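Local coordinates for EGF family domain-containing protein (PDB 4Z80), which binds a RON2L1 peptide and, as an AMA-family surface protein, probably contributes to moving-junction formation during invasion of host cells by Toxoplasma gondii, at residues V26-D31 / T333-P338; G34-T39 / W47-S52; W117-H122 / G216-D221; I121-M126 / A152-Y157. All blocks are in the same frame, centred on the assembly; numbering follows the deposited sequence.

Contact 1: residues V26-D31 / T333-P338; sequences VDLIWD and TSHTRP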
loop_
_atom_site.group_PDB
_atom_site.type_symbol
_atom_site.label_atom_id
_atom_site.label_comp_id
_atom_site.label_asym_id
_atom_site.label_seq_id
_atom_site.Cartn_x
_atom_site.Cartn_y
_atom_site.Cartn_z
ATOM N N VAL A 26 6.182 -4.166 -12.142
ATOM C CA VAL A 26 7.590 -3.841 -12.106
ATOM C C VAL A 26 7.955 -3.032 -10.871
ATOM O O VAL A 26 7.093 -2.588 -10.110
ATOM C CB VAL A 26 8.008 -3.056 -13.364
ATOM C CG1 VAL A 26 7.674 -3.841 -14.616
ATOM C CG2 VAL A 26 7.333 -1.695 -13.417
ATOM N N ASP A 27 9.256 -2.861 -10.691
ATOM C CA ASP A 27 9.806 -2.011 -9.653
ATOM C C ASP A 27 10.210 -0.710 -10.306
ATOM O O ASP A 27 11.224 -0.659 -10.996
ATOM C CB ASP A 27 11.016 -2.676 -8.992
ATOM C CG ASP A 27 11.615 -1.835 -7.877
ATOM O OD1 ASP A 27 10.851 -1.312 -7.040
ATOM O OD2 ASP A 27 12.857 -1.713 -7.829
ATOM N N LEU A 28 9.404 0.329 -10.141
ATOM C CA LEU A 28 9.747 1.610 -10.730
ATOM C C LEU A 28 10.077 2.628 -9.662
ATOM O O LEU A 28 9.683 2.502 -8.496
ATOM C CB LEU A 28 8.618 2.124 -11.627
ATOM C CG LEU A 28 7.297 2.607 -11.024
ATOM C CD1 LEU A 28 7.361 4.039 -10.491
ATOM C CD2 LEU A 28 6.194 2.514 -12.073
ATOM N N ILE A 29 10.846 3.626 -10.075
ATOM C CA ILE A 29 11.115 4.784 -9.250
ATOM C C ILE A 29 10.808 6.024 -10.086
ATOM O O ILE A 29 10.918 5.990 -11.316
ATOM C CB ILE A 29 12.566 4.806 -8.752
ATOM C CG1 ILE A 29 13.520 4.622 -9.925
ATOM C CG2 ILE A 29 12.791 3.704 -7.715
ATOM C CD1 ILE A 29 14.852 5.208 -9.694
ATOM N N TRP A 30 10.414 7.108 -9.429
ATOM C CA TRP A 30 10.045 8.333 -10.140
ATOM C C TRP A 30 11.307 9.114 -10.487
ATOM O O TRP A 30 12.195 9.273 -9.654
ATOM C CB TRP A 30 9.081 9.193 -9.302
ATOM C CG TRP A 30 7.877 8.434 -8.838
ATOM C CD1 TRP A 30 7.587 8.062 -7.554
ATOM C CD2 TRP A 30 6.821 7.918 -9.651
ATOM N NE1 TRP A 30 6.415 7.354 -7.520
ATOM C CE2 TRP A 30 5.917 7.257 -8.792
ATOM C CE3 TRP A 30 6.544 7.954 -11.023
ATOM C CZ2 TRP A 30 4.768 6.628 -9.258
ATOM C CZ3 TRP A 30 5.395 7.329 -11.484
ATOM C CH2 TRP A 30 4.520 6.680 -10.602
ATOM N N ASP A 31 11.393 9.574 -11.730
ATOM C CA ASP A 31 12.502 10.425 -12.148
ATOM C C ASP A 31 12.147 11.150 -13.438
ATOM O O ASP A 31 11.669 10.529 -14.383
ATOM C CB ASP A 31 13.774 9.606 -12.338
ATOM C CG ASP A 31 15.014 10.477 -12.395
ATOM O OD1 ASP A 31 15.279 11.051 -13.470
ATOM O OD2 ASP A 31 15.713 10.606 -11.363
ATOM N N THR A 333 1.325 0.084 -3.659
ATOM C CA THR A 333 2.652 0.587 -3.332
ATOM C C THR A 333 2.807 2.044 -3.765
ATOM O O THR A 333 2.046 2.564 -4.590
ATOM C CB THR A 333 3.769 -0.259 -3.965
ATOM O OG1 THR A 333 3.838 -0.020 -5.375
ATOM C CG2 THR A 333 3.538 -1.742 -3.701
ATOM N N SER A 334 3.801 2.696 -3.190
ATOM C CA SER A 334 4.059 4.104 -3.460
ATOM C C SER A 334 4.379 4.309 -4.933
ATOM O O SER A 334 4.120 5.376 -5.495
ATOM C CB SER A 334 5.209 4.590 -2.576
ATOM O OG SER A 334 5.336 6.004 -2.581
ATOM N N HIS A 335 4.928 3.274 -5.558
ATOM C CA HIS A 335 5.337 3.330 -6.952
ATOM C C HIS A 335 4.360 2.555 -7.841
ATOM O O HIS A 335 4.730 1.626 -8.555
ATOM C CB HIS A 335 6.762 2.790 -7.091
ATOM C CG HIS A 335 7.798 3.625 -6.397
ATOM N ND1 HIS A 335 8.381 3.257 -5.202
ATOM C CD2 HIS A 335 8.361 4.809 -6.740
ATOM C CE1 HIS A 335 9.257 4.180 -4.840
ATOM N NE2 HIS A 335 9.259 5.135 -5.755
ATOM N N THR A 336 3.098 2.954 -7.786
ATOM C CA THR A 336 2.074 2.387 -8.644
ATOM C C THR A 336 2.155 3.041 -10.024
ATOM O O THR A 336 2.326 4.259 -10.117
ATOM C CB THR A 336 0.688 2.594 -8.020
ATOM O OG1 THR A 336 0.605 1.844 -6.797
ATOM C CG2 THR A 336 -0.426 2.146 -8.950
ATOM N N ARG A 337 2.032 2.254 -11.089
ATOM C CA ARG A 337 2.184 2.795 -12.438
ATOM C C ARG A 337 0.881 3.494 -12.853
ATOM O O ARG A 337 -0.214 3.006 -12.586
ATOM C CB ARG A 337 2.600 1.702 -13.440
ATOM C CG ARG A 337 1.690 0.469 -13.562
ATOM C CD ARG A 337 2.334 -0.597 -14.453
ATOM N NE ARG A 337 2.697 -0.036 -15.757
ATOM C CZ ARG A 337 3.658 -0.488 -16.556
ATOM N NH1 ARG A 337 4.393 -1.546 -16.229
ATOM N NH2 ARG A 337 3.882 0.128 -17.706
ATOM N N PRO A 338 1.008 4.673 -13.474
ATOM C CA PRO A 338 -0.165 5.503 -13.765
ATOM C C PRO A 338 -1.008 4.952 -14.908
ATOM O O PRO A 338 -2.152 5.385 -15.095
ATOM C CB PRO A 338 0.455 6.858 -14.131
ATOM C CG PRO A 338 1.801 6.540 -14.623
ATOM C CD PRO A 338 2.265 5.357 -13.815
HETATM O O HOH W 1 6.745 -0.298 -8.384
HETATM O O HOH W 2 6.645 7.108 -4.654
#
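His335 packs against Leu28 and Trp30 where residues 334-338, part of the AMA1-family region of the PAN clan, run nearly perpendicular (96°) to residues 26-30, on the edge strand 27-30 of a three-stranded antiparallel sheet. Around the imidazole the packing is tight. Leu28 O lies over one face of the ring, 3.0 Å from His335 CG, and a water sits over the opposite face. The indole of Trp30 slides past in the opposite direction, its NE1 3.3 Å from His335 CD2, with the two ring planes tilted by 33°. A flat, polar histidine suits this slot, because its NE2 can still reach Glu177, which also binds Trp30 N. Leu28 branches to serve two neighbours: with CG between the backbone N and the carbonyl carbon (chi1 70°), CD1 covers a face of the Trp30 indole while CD2 lies 3.9 Å from Arg337 CB. The far edge of the indole brings Trp30 CH2 to 3.3 Å from Thr336 O, a buried carbonyl oxygen with no hydrogen-bond partner in the model, and toward the Pro338 ring. The Val26 end is looser. Val26 CG2 merely approaches Arg337 NH1 at 4.1 Å; the guanidinium bonds elsewhere, to Asp339 and Asn24 O. No direct hydrogen bond joins the segments; instead, a water donates to Val26 O and to His335 O (2.8 Å) while accepting from Leu28 N at 3.2 Å.

Contact 2: residues G34-T39 / W47-S52; sequences GTKSHT and WTERKS
Trp47 O is approached by two groups of segment 34-39: it accepts a hydrogen bond from Lys36 N at 3.0 Å, and Gly34 CA makes a C-H...O contact with it at 3.3 Å. Glycine suits that place, for without a side chain its backbone can come this close to the strand opposite. The return bond, Trp47 N to Lys36 O, is also 3.0 Å long and straighter at the hydrogen (165° against 150°). Together the two bonds make Lys36 and Trp47 an antiparallel hydrogen-bonded pair of the beta hairpin formed by strands 36-40 and 43-51. Both side chains leave on the same face of the sheet. With CG between its backbone N and carbonyl carbon (chi1 69°), Trp47 lays one face of its indole against Lys36 and Ser37. Lys36 CB sits over the five-membered ring of Trp47, 3.4 Å from the centroid, in a CH-pi contact, and His38 CB meets the edge of the six-membered ring, 3.7 Å from Trp47 CH2. Lysine can cover an aromatic face with its methylenes and still lead its amine outward; Lys36 NZ stays 4.8 Å from Glu49 OE1, too far for a salt bridge. At the outer end a water bridges Thr35 N and Thr48 OG1, 2.6 Å from the latter. The mixed chemistry implies a hairpin edge that is greasy where the indole turns inward, toward Leu28 and Pro338, and hydrated at Thr35 and Thr48.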
loop_
_atom_site.group_PDB
_atom_site.type_symbol
_atom_site.label_atom_id
_atom_site.label_comp_id
_atom_site.label_asym_id
_atom_site.label_seq_id
_atom_site.Cartn_x
_atom_site.Cartn_y
_atom_site.Cartn_z
ATOM N N GLY A 34 13.584 9.595 -16.439
ATOM C CA GLY A 34 13.269 8.203 -16.707
ATOM C C GLY A 34 12.787 8.021 -18.136
ATOM O O GLY A 34 12.170 8.918 -18.703
ATOM N N THR A 35 13.056 6.857 -18.718
ATOM C CA THR A 35 12.712 6.613 -20.118
ATOM C C THR A 35 11.262 6.165 -20.314
ATOM O O THR A 35 10.762 6.153 -21.437
ATOM C CB THR A 35 13.644 5.560 -20.732
ATOM O OG1 THR A 35 13.522 4.329 -20.010
ATOM C CG2 THR A 35 15.098 6.043 -20.685
ATOM N N LYS A 36 10.586 5.809 -19.224
ATOM C CA LYS A 36 9.184 5.403 -19.281
ATOM C C LYS A 36 8.274 6.595 -19.022
ATOM O O LYS A 36 8.584 7.439 -18.186
ATOM C CB LYS A 36 8.891 4.306 -18.254
ATOM C CG LYS A 36 9.837 3.121 -18.314
ATOM C CD LYS A 36 9.778 2.413 -19.656
ATOM C CE LYS A 36 10.761 1.259 -19.693
ATOM N NZ LYS A 36 10.747 0.545 -20.992
ATOM N N SER A 37 7.147 6.661 -19.723
ATOM C CA SER A 37 6.229 7.772 -19.521
ATOM C C SER A 37 4.793 7.426 -19.842
ATOM O O SER A 37 4.507 6.497 -20.597
ATOM C CB SER A 37 6.655 8.976 -20.360
ATOM O OG SER A 37 6.560 8.704 -21.743
ATOM N N HIS A 38 3.890 8.181 -19.236
ATOM C CA HIS A 38 2.474 8.031 -19.486
ATOM C C HIS A 38 1.750 9.295 -19.100
ATOM O O HIS A 38 1.998 9.849 -18.034
ATOM C CB HIS A 38 1.897 6.866 -18.698
ATOM C CG HIS A 38 0.427 6.681 -18.895
ATOM N ND1 HIS A 38 -0.104 6.162 -20.056
ATOM C CD2 HIS A 38 -0.622 6.932 -18.079
ATOM C CE1 HIS A 38 -1.418 6.103 -19.946
ATOM N NE2 HIS A 38 -1.758 6.564 -18.755
ATOM N N THR A 39 0.845 9.744 -19.961
ATOM C CA THR A 39 0.041 10.905 -19.643
ATOM C C THR A 39 -1.324 10.443 -19.151
ATOM O O THR A 39 -2.066 9.772 -19.866
ATOM C CB THR A 39 -0.088 11.841 -20.849
ATOM O OG1 THR A 39 1.227 12.238 -21.261
ATOM C CG2 THR A 39 -0.894 13.083 -20.483
ATOM N N TRP A 47 9.169 7.754 -15.283
ATOM C CA TRP A 47 9.794 6.825 -14.355
ATOM C C TRP A 47 10.850 5.934 -14.994
ATOM O O TRP A 47 10.982 5.846 -16.219
ATOM C CB TRP A 47 8.717 5.966 -13.677
ATOM C CG TRP A 47 7.987 4.956 -14.551
ATOM C CD1 TRP A 47 8.338 3.647 -14.773
ATOM C CD2 TRP A 47 6.770 5.166 -15.283
ATOM N NE1 TRP A 47 7.413 3.040 -15.590
ATOM C CE2 TRP A 47 6.443 3.950 -15.915
ATOM C CE3 TRP A 47 5.919 6.264 -15.454
ATOM C CZ2 TRP A 47 5.315 3.806 -16.719
ATOM C CZ3 TRP A 47 4.793 6.116 -16.253
ATOM C CH2 TRP A 47 4.503 4.896 -16.876
ATOM N N THR A 48 11.631 5.305 -14.122
ATOM C CA THR A 48 12.594 4.286 -14.496
ATOM C C THR A 48 12.124 2.944 -13.969
ATOM O O THR A 48 11.696 2.834 -12.824
ATOM C CB THR A 48 13.995 4.601 -13.931
ATOM O OG1 THR A 48 14.561 5.707 -14.641
ATOM C CG2 THR A 48 14.929 3.394 -14.050
ATOM N N GLU A 49 12.231 1.922 -14.802
ATOM C CA GLU A 49 11.920 0.564 -14.397
ATOM C C GLU A 49 13.216 -0.138 -14.010
ATOM O O GLU A 49 14.068 -0.385 -14.859
ATOM C CB GLU A 49 11.211 -0.159 -15.534
ATOM C CG GLU A 49 10.878 -1.593 -15.281
ATOM C CD GLU A 49 10.218 -2.233 -16.488
ATOM O OE1 GLU A 49 9.255 -1.628 -17.029
ATOM O OE2 GLU A 49 10.676 -3.329 -16.902
ATOM N N ARG A 50 13.365 -0.440 -12.724
ATOM C CA ARG A 50 14.596 -1.039 -12.207
ATOM C C ARG A 50 14.645 -2.536 -12.477
ATOM O O ARG A 50 15.699 -3.092 -12.798
ATOM C CB ARG A 50 14.727 -0.777 -10.704
ATOM C CG ARG A 50 14.787 0.695 -10.372
ATOM C CD ARG A 50 15.498 0.959 -9.053
ATOM N NE ARG A 50 14.814 0.350 -7.912
ATOM C CZ ARG A 50 15.224 0.467 -6.654
ATOM N NH1 ARG A 50 14.548 -0.128 -5.678
ATOM N NH2 ARG A 50 16.310 1.181 -6.379
ATOM N N LYS A 51 13.496 -3.186 -12.347
ATOM C CA LYS A 51 13.395 -4.605 -12.645
ATOM C C LYS A 51 11.945 -4.982 -12.879
ATOM O O LYS A 51 11.033 -4.260 -12.485
ATOM C CB LYS A 51 13.987 -5.456 -11.511
ATOM C CG LYS A 51 13.131 -5.562 -10.250
ATOM C CD LYS A 51 13.745 -6.494 -9.190
ATOM C CE LYS A 51 13.925 -7.949 -9.667
ATOM N NZ LYS A 51 12.655 -8.747 -9.706
ATOM N N SER A 52 11.735 -6.121 -13.522
ATOM C CA SER A 52 10.391 -6.645 -13.710
ATOM C C SER A 52 10.143 -7.792 -12.734
ATOM O O SER A 52 11.004 -8.111 -11.903
ATOM C CB SER A 52 10.207 -7.102 -15.153
ATOM O OG SER A 52 11.040 -8.207 -15.441
HETATM O O HOH W 3 14.673 5.138 -17.197
#

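Contact 3: residues W117-H122 / G216-D221; sequences WKNEIH and GHKGYD
Glu120 reaches across to Gly219 and Tyr220, and nearly every atom of its side chain finds a neighbour there. Glu120 CB lies 3.7 Å from Lys218 O. Glu120 CG comes next, 3.6 Å from Gly219 CA, and Glu120 CD settles on that same CA at 3.2 Å, a closeness that suits a residue without a side chain. The chain is extended beyond CG (chi2 -172°), which carries the carboxylate on to the next peptide. There Glu120 OE1 accepts the Tyr220 N-H (N to OE1 2.8 Å) from above the carboxylate plane, and it also meets the edge of the phenol ring near CD1. OE2 takes a water that bridges to Tyr220 O and a weak bond from Ala155 N; such donors would be expected to favour a negative carboxylate. The backbone adds a nearly straight bond, Glu120 N to Lys218 O at 3.0 Å, so the loop following the 3-10 segment at 117-118 lies against strand 218-219, half of a two-stranded antiparallel sheet with 238-239. Toward the outside, the Asn119 and Lys218 side chains run alongside each other in the same direction. Asn119 ND2 is bound by Ile148 O, leaving OD1 to accept from two waters, one of which links it to Lys218 N and the other to Lys218 NZ, 2.8 Å from that amine.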
loop_
_atom_site.group_PDB
_atom_site.type_symbol
_atom_site.label_atom_id
_atom_site.label_comp_id
_atom_site.label_asym_id
_atom_site.label_seq_id
_atom_site.Cartn_x
_atom_site.Cartn_y
_atom_site.Cartn_z
ATOM N N TRP A 117 -4.978 -4.355 11.085
ATOM C CA TRP A 117 -4.035 -3.457 10.417
ATOM C C TRP A 117 -4.436 -1.987 10.530
ATOM O O TRP A 117 -3.584 -1.112 10.421
ATOM C CB TRP A 117 -3.880 -3.834 8.933
ATOM C CG TRP A 117 -5.093 -3.559 8.089
ATOM C CD1 TRP A 117 -6.097 -4.426 7.796
ATOM C CD2 TRP A 117 -5.428 -2.319 7.442
ATOM N NE1 TRP A 117 -7.042 -3.809 7.004
ATOM C CE2 TRP A 117 -6.650 -2.516 6.772
ATOM C CE3 TRP A 117 -4.803 -1.074 7.353
ATOM C CZ2 TRP A 117 -7.268 -1.506 6.028
ATOM C CZ3 TRP A 117 -5.422 -0.070 6.616
ATOM C CH2 TRP A 117 -6.636 -0.294 5.966
ATOM N N LYS A 118 -5.716 -1.722 10.763
ATOM C CA LYS A 118 -6.206 -0.344 10.795
ATOM C C LYS A 118 -5.728 0.443 12.002
ATOM O O LYS A 118 -5.750 1.677 11.978
ATOM C CB LYS A 118 -7.732 -0.328 10.750
ATOM C CG LYS A 118 -8.278 -0.830 9.443
ATOM C CD LYS A 118 -9.790 -0.753 9.419
ATOM C CE LYS A 118 -10.344 -1.331 8.136
ATOM N NZ LYS A 118 -11.829 -1.337 8.145
ATOM N N ASN A 119 -5.332 -0.242 13.070
ATOM C CA ASN A 119 -4.741 0.454 14.214
ATOM C C ASN A 119 -3.380 1.011 13.824
ATOM O O ASN A 119 -2.697 0.447 12.967
ATOM C CB ASN A 119 -4.581 -0.471 15.417
ATOM C CG ASN A 119 -5.896 -1.025 15.925
ATOM O OD1 ASN A 119 -6.975 -0.682 15.438
ATOM N ND2 ASN A 119 -5.804 -1.908 16.917
ATOM N N GLU A 120 -2.969 2.115 14.439
ATOM C CA GLU A 120 -1.666 2.674 14.127
ATOM C C GLU A 120 -0.521 1.786 14.594
ATOM O O GLU A 120 -0.677 0.933 15.475
ATOM C CB GLU A 120 -1.507 4.061 14.748
ATOM C CG GLU A 120 -2.238 5.147 13.990
ATOM C CD GLU A 120 -1.912 6.537 14.501
ATOM O OE1 GLU A 120 -1.053 6.663 15.394
ATOM O OE2 GLU A 120 -2.524 7.499 14.005
ATOM N N ILE A 121 0.641 2.014 13.997
ATOM C CA ILE A 121 1.876 1.363 14.414
ATOM C C ILE A 121 2.377 1.873 15.756
ATOM O O ILE A 121 1.941 2.922 16.250
ATOM C CB ILE A 121 2.992 1.556 13.348
ATOM C CG1 ILE A 121 3.389 3.042 13.220
ATOM C CG2 ILE A 121 2.534 0.997 12.008
ATOM C CD1 ILE A 121 4.550 3.305 12.254
ATOM N N HIS A 122 3.299 1.112 16.339
ATOM C CA HIS A 122 4.026 1.508 17.535
ATOM C C HIS A 122 5.518 1.369 17.232
ATOM O O HIS A 122 6.168 0.434 17.696
ATOM C CB HIS A 122 3.629 0.649 18.739
ATOM C CG HIS A 122 4.228 1.111 20.032
ATOM N ND1 HIS A 122 3.461 1.577 21.077
ATOM C CD2 HIS A 122 5.516 1.216 20.439
ATOM C CE1 HIS A 122 4.249 1.936 22.077
ATOM N NE2 HIS A 122 5.503 1.732 21.713
ATOM N N GLY A 216 -11.657 7.694 12.542
ATOM C CA GLY A 216 -12.348 6.668 13.301
ATOM C C GLY A 216 -11.441 5.569 13.810
ATOM O O GLY A 216 -11.927 4.594 14.376
ATOM N N HIS A 217 -10.133 5.735 13.631
ATOM C CA HIS A 217 -9.172 4.673 13.935
ATOM C C HIS A 217 -8.435 4.913 15.244
ATOM O O HIS A 217 -8.346 6.046 15.715
ATOM C CB HIS A 217 -8.153 4.546 12.803
ATOM C CG HIS A 217 -8.770 4.454 11.446
ATOM N ND1 HIS A 217 -9.571 3.397 11.065
ATOM C CD2 HIS A 217 -8.713 5.286 10.379
ATOM C CE1 HIS A 217 -9.977 3.585 9.821
ATOM N NE2 HIS A 217 -9.468 4.722 9.383
ATOM N N LYS A 218 -7.895 3.843 15.826
ATOM C CA LYS A 218 -7.088 3.953 17.031
ATOM C C LYS A 218 -5.682 4.417 16.682
ATOM O O LYS A 218 -4.969 3.749 15.927
ATOM C CB LYS A 218 -7.046 2.610 17.769
ATOM C CG LYS A 218 -8.399 2.194 18.328
ATOM C CD LYS A 218 -8.412 0.732 18.765
ATOM C CE LYS A 218 -9.838 0.190 18.869
ATOM N NZ LYS A 218 -10.533 0.178 17.545
ATOM N N GLY A 219 -5.280 5.557 17.239
ATOM C CA GLY A 219 -4.004 6.163 16.904
ATOM C C GLY A 219 -3.330 6.844 18.081
ATOM O O GLY A 219 -3.830 6.832 19.208
ATOM N N TYR A 220 -2.176 7.435 17.814
ATOM C CA TYR A 220 -1.376 8.020 18.873
ATOM C C TYR A 220 -2.013 9.304 19.376
ATOM O O TYR A 220 -2.758 9.965 18.659
ATOM C CB TYR A 220 0.065 8.261 18.402
ATOM C CG TYR A 220 0.390 9.561 17.679
ATOM C CD1 TYR A 220 0.065 9.752 16.340
ATOM C CD2 TYR A 220 1.104 10.563 18.327
ATOM C CE1 TYR A 220 0.409 10.920 15.682
ATOM C CE2 TYR A 220 1.452 11.730 17.676
ATOM C CZ TYR A 220 1.099 11.906 16.358
ATOM O OH TYR A 220 1.458 13.070 15.714
ATOM N N ASP A 221 -1.740 9.599 20.643
ATOM C CA ASP A 221 -2.253 10.788 21.314
ATOM C C ASP A 221 -1.352 11.971 20.967
ATOM O O ASP A 221 -0.368 12.239 21.651
ATOM C CB ASP A 221 -2.311 10.535 22.820
ATOM C CG ASP A 221 -2.853 11.718 23.600
ATOM O OD1 ASP A 221 -3.258 12.716 22.971
ATOM O OD2 ASP A 221 -2.883 11.627 24.845
HETATM O O HOH W 4 -8.570 1.293 14.673
HETATM O O HOH W 5 -9.562 -1.987 15.977
HETATM O O HOH W 6 -3.391 9.577 15.836
#

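Contact 4: residues I121-M126 / A152-Y157; sequences IHANVM and AMYAGY
Ala152 O accepts the Ile121 N-H (N to O 2.9 Å), tying the two irregular segments together at one end. Met153 follows with its flexible thioether, SD lying 4.1 Å from Ile121 CD1. Tyr154 carries most of the contact: with CG beside the backbone N (chi1 -53°), its ring slides between the side chains of Ile121 and Met126. Ile121 CG1 covers one face, offset toward the hydroxyl end, and Met126 CG sits centrally over the other, 4.0 Å from the centroid; the sulfur above makes a more distant Met-aromatic contact. Tyrosine suits this greasy slot because its buried hydroxyl is met in turn: Tyr154 OH accepts the N-H of Ala123 (N to OH 3.1 Å) and shares a weak bond with Glu143, while Val125 CB packs 3.5 Å from Tyr154 OH. Glu143 also receives the backbone N-H groups of Asn124, Val125 and Met126, gathering the segment round the same carboxylate. Beyond, Gly156 O comes near Met126 CE. Met126 CE, turned back by the bend at chi2 (-59°), also reaches Tyr157 CD1 at 3.9 Å. Tyr157 OH in turn bonds Ser11 O of the peptide chain, and Tyr157 packs on Pro15 of that chain, an arrangement consistent with the ligand-binding groove by which AMA proteins hold RON2.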
loop_
_atom_site.group_PDB
_atom_site.type_symbol
_atom_site.label_atom_id
_atom_site.label_comp_id
_atom_site.label_asym_id
_atom_site.label_seq_id
_atom_site.Cartn_x
_atom_site.Cartn_y
_atom_site.Cartn_z
ATOM N N ILE A 121 0.641 2.014 13.997
ATOM C CA ILE A 121 1.876 1.363 14.414
ATOM C C ILE A 121 2.377 1.873 15.756
ATOM O O ILE A 121 1.941 2.922 16.250
ATOM C CB ILE A 121 2.992 1.556 13.348
ATOM C CG1 ILE A 121 3.389 3.042 13.220
ATOM C CG2 ILE A 121 2.534 0.997 12.008
ATOM C CD1 ILE A 121 4.550 3.305 12.254
ATOM N N HIS A 122 3.299 1.112 16.339
ATOM C CA HIS A 122 4.026 1.508 17.535
ATOM C C HIS A 122 5.518 1.369 17.232
ATOM O O HIS A 122 6.168 0.434 17.696
ATOM C CB HIS A 122 3.629 0.649 18.739
ATOM C CG HIS A 122 4.228 1.111 20.032
ATOM N ND1 HIS A 122 3.461 1.577 21.077
ATOM C CD2 HIS A 122 5.516 1.216 20.439
ATOM C CE1 HIS A 122 4.249 1.936 22.077
ATOM N NE2 HIS A 122 5.503 1.732 21.713
ATOM N N ALA A 123 6.057 2.289 16.437
ATOM C CA ALA A 123 7.458 2.193 16.033
ATOM C C ALA A 123 8.404 2.983 16.944
ATOM O O ALA A 123 9.571 3.171 16.607
ATOM C CB ALA A 123 7.620 2.655 14.585
ATOM N N ASN A 124 7.904 3.430 18.097
ATOM C CA ASN A 124 8.702 4.172 19.078
ATOM C C ASN A 124 9.209 5.490 18.483
ATOM O O ASN A 124 10.408 5.789 18.509
ATOM C CB ASN A 124 9.863 3.318 19.590
ATOM C CG ASN A 124 9.389 2.044 20.268
ATOM O OD1 ASN A 124 8.541 2.085 21.159
ATOM N ND2 ASN A 124 9.916 0.907 19.831
ATOM N N VAL A 125 8.265 6.267 17.962
ATOM C CA VAL A 125 8.544 7.534 17.291
ATOM C C VAL A 125 7.914 8.728 18.017
ATOM O O VAL A 125 8.579 9.746 18.199
ATOM C CB VAL A 125 8.031 7.509 15.836
ATOM C CG1 VAL A 125 8.178 8.875 15.159
ATOM C CG2 VAL A 125 8.782 6.444 15.037
ATOM N N MET A 126 6.649 8.596 18.426
ATOM C CA MET A 126 5.876 9.717 18.973
ATOM C C MET A 126 5.824 9.665 20.498
ATOM O O MET A 126 5.478 8.635 21.068
ATOM C CB MET A 126 4.444 9.713 18.419
ATOM C CG MET A 126 4.347 9.765 16.895
ATOM S SD MET A 126 5.142 11.234 16.204
ATOM C CE MET A 126 4.747 11.039 14.461
ATOM N N ALA A 152 -1.094 0.858 10.443
ATOM C CA ALA A 152 -1.382 2.158 9.846
ATOM C C ALA A 152 -0.380 3.216 10.275
ATOM O O ALA A 152 0.027 3.277 11.425
ATOM C CB ALA A 152 -2.785 2.606 10.204
ATOM N N MET A 153 0.004 4.072 9.337
ATOM C CA MET A 153 0.926 5.154 9.649
ATOM C C MET A 153 0.256 6.153 10.591
ATOM O O MET A 153 -0.970 6.274 10.614
ATOM C CB MET A 153 1.395 5.839 8.363
ATOM C CG MET A 153 2.480 6.884 8.554
ATOM S SD MET A 153 3.881 6.213 9.465
ATOM C CE MET A 153 4.982 7.632 9.447
ATOM N N TYR A 154 1.078 6.855 11.367
ATOM C CA TYR A 154 0.601 7.925 12.239
ATOM C C TYR A 154 -0.277 8.889 11.464
ATOM O O TYR A 154 -0.068 9.127 10.276
ATOM C CB TYR A 154 1.788 8.662 12.870
ATOM C CG TYR A 154 2.757 7.734 13.567
ATOM C CD1 TYR A 154 2.395 7.071 14.734
ATOM C CD2 TYR A 154 4.025 7.517 13.057
ATOM C CE1 TYR A 154 3.268 6.211 15.371
ATOM C CE2 TYR A 154 4.914 6.665 13.693
ATOM C CZ TYR A 154 4.531 6.013 14.846
ATOM O OH TYR A 154 5.415 5.161 15.485
ATOM N N ALA A 155 -1.274 9.445 12.145
ATOM C CA ALA A 155 -2.253 10.292 11.480
ATOM C C ALA A 155 -1.641 11.557 10.893
ATOM O O ALA A 155 -2.087 12.049 9.857
ATOM C CB ALA A 155 -3.347 10.668 12.447
ATOM N N GLY A 156 -0.640 12.094 11.570
ATOM C CA GLY A 156 -0.012 13.325 11.140
ATOM C C GLY A 156 1.143 13.668 12.051
ATOM O O GLY A 156 1.425 12.949 13.017
ATOM N N TYR A 157 1.823 14.765 11.743
ATOM C CA TYR A 157 2.983 15.199 12.514
ATOM C C TYR A 157 3.170 16.700 12.288
ATOM O O TYR A 157 3.177 17.157 11.146
ATOM C CB TYR A 157 4.239 14.410 12.115
ATOM C CG TYR A 157 5.498 14.917 12.770
ATOM C CD1 TYR A 157 5.688 14.806 14.143
ATOM C CD2 TYR A 157 6.497 15.516 12.018
ATOM C CE1 TYR A 157 6.842 15.286 14.740
ATOM C CE2 TYR A 157 7.649 15.989 12.606
ATOM C CZ TYR A 157 7.815 15.881 13.959
ATOM O OH TYR A 157 8.971 16.369 14.530
#

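Overall arrangement
Contacts 1 and 2 share one three-stranded sheet: strand 43-51 lies between strands 27-30 and 36-40, and the Asp27-Arg50 salt bridge (OD2 to NE, 2.8 Å) joins them. Contact 1 is the buried face against the loop 333-338, dominated by rings and waters; contact 2 is the more exposed hairpin, resting on backbone bonds. Contact 3 lies on the opposite side of the chain's centre from contacts 1 and 2 and adjoins contact 4, their centres about 8 Å apart. They share Ile121 and His122, and Tyr220 OH meets Gly156 O at 2.7 Å. Contact 3 is partly hydrated and built round a carboxylate, whereas contact 4 is buried and mostly apolar, and it touches the peptide through Tyr157.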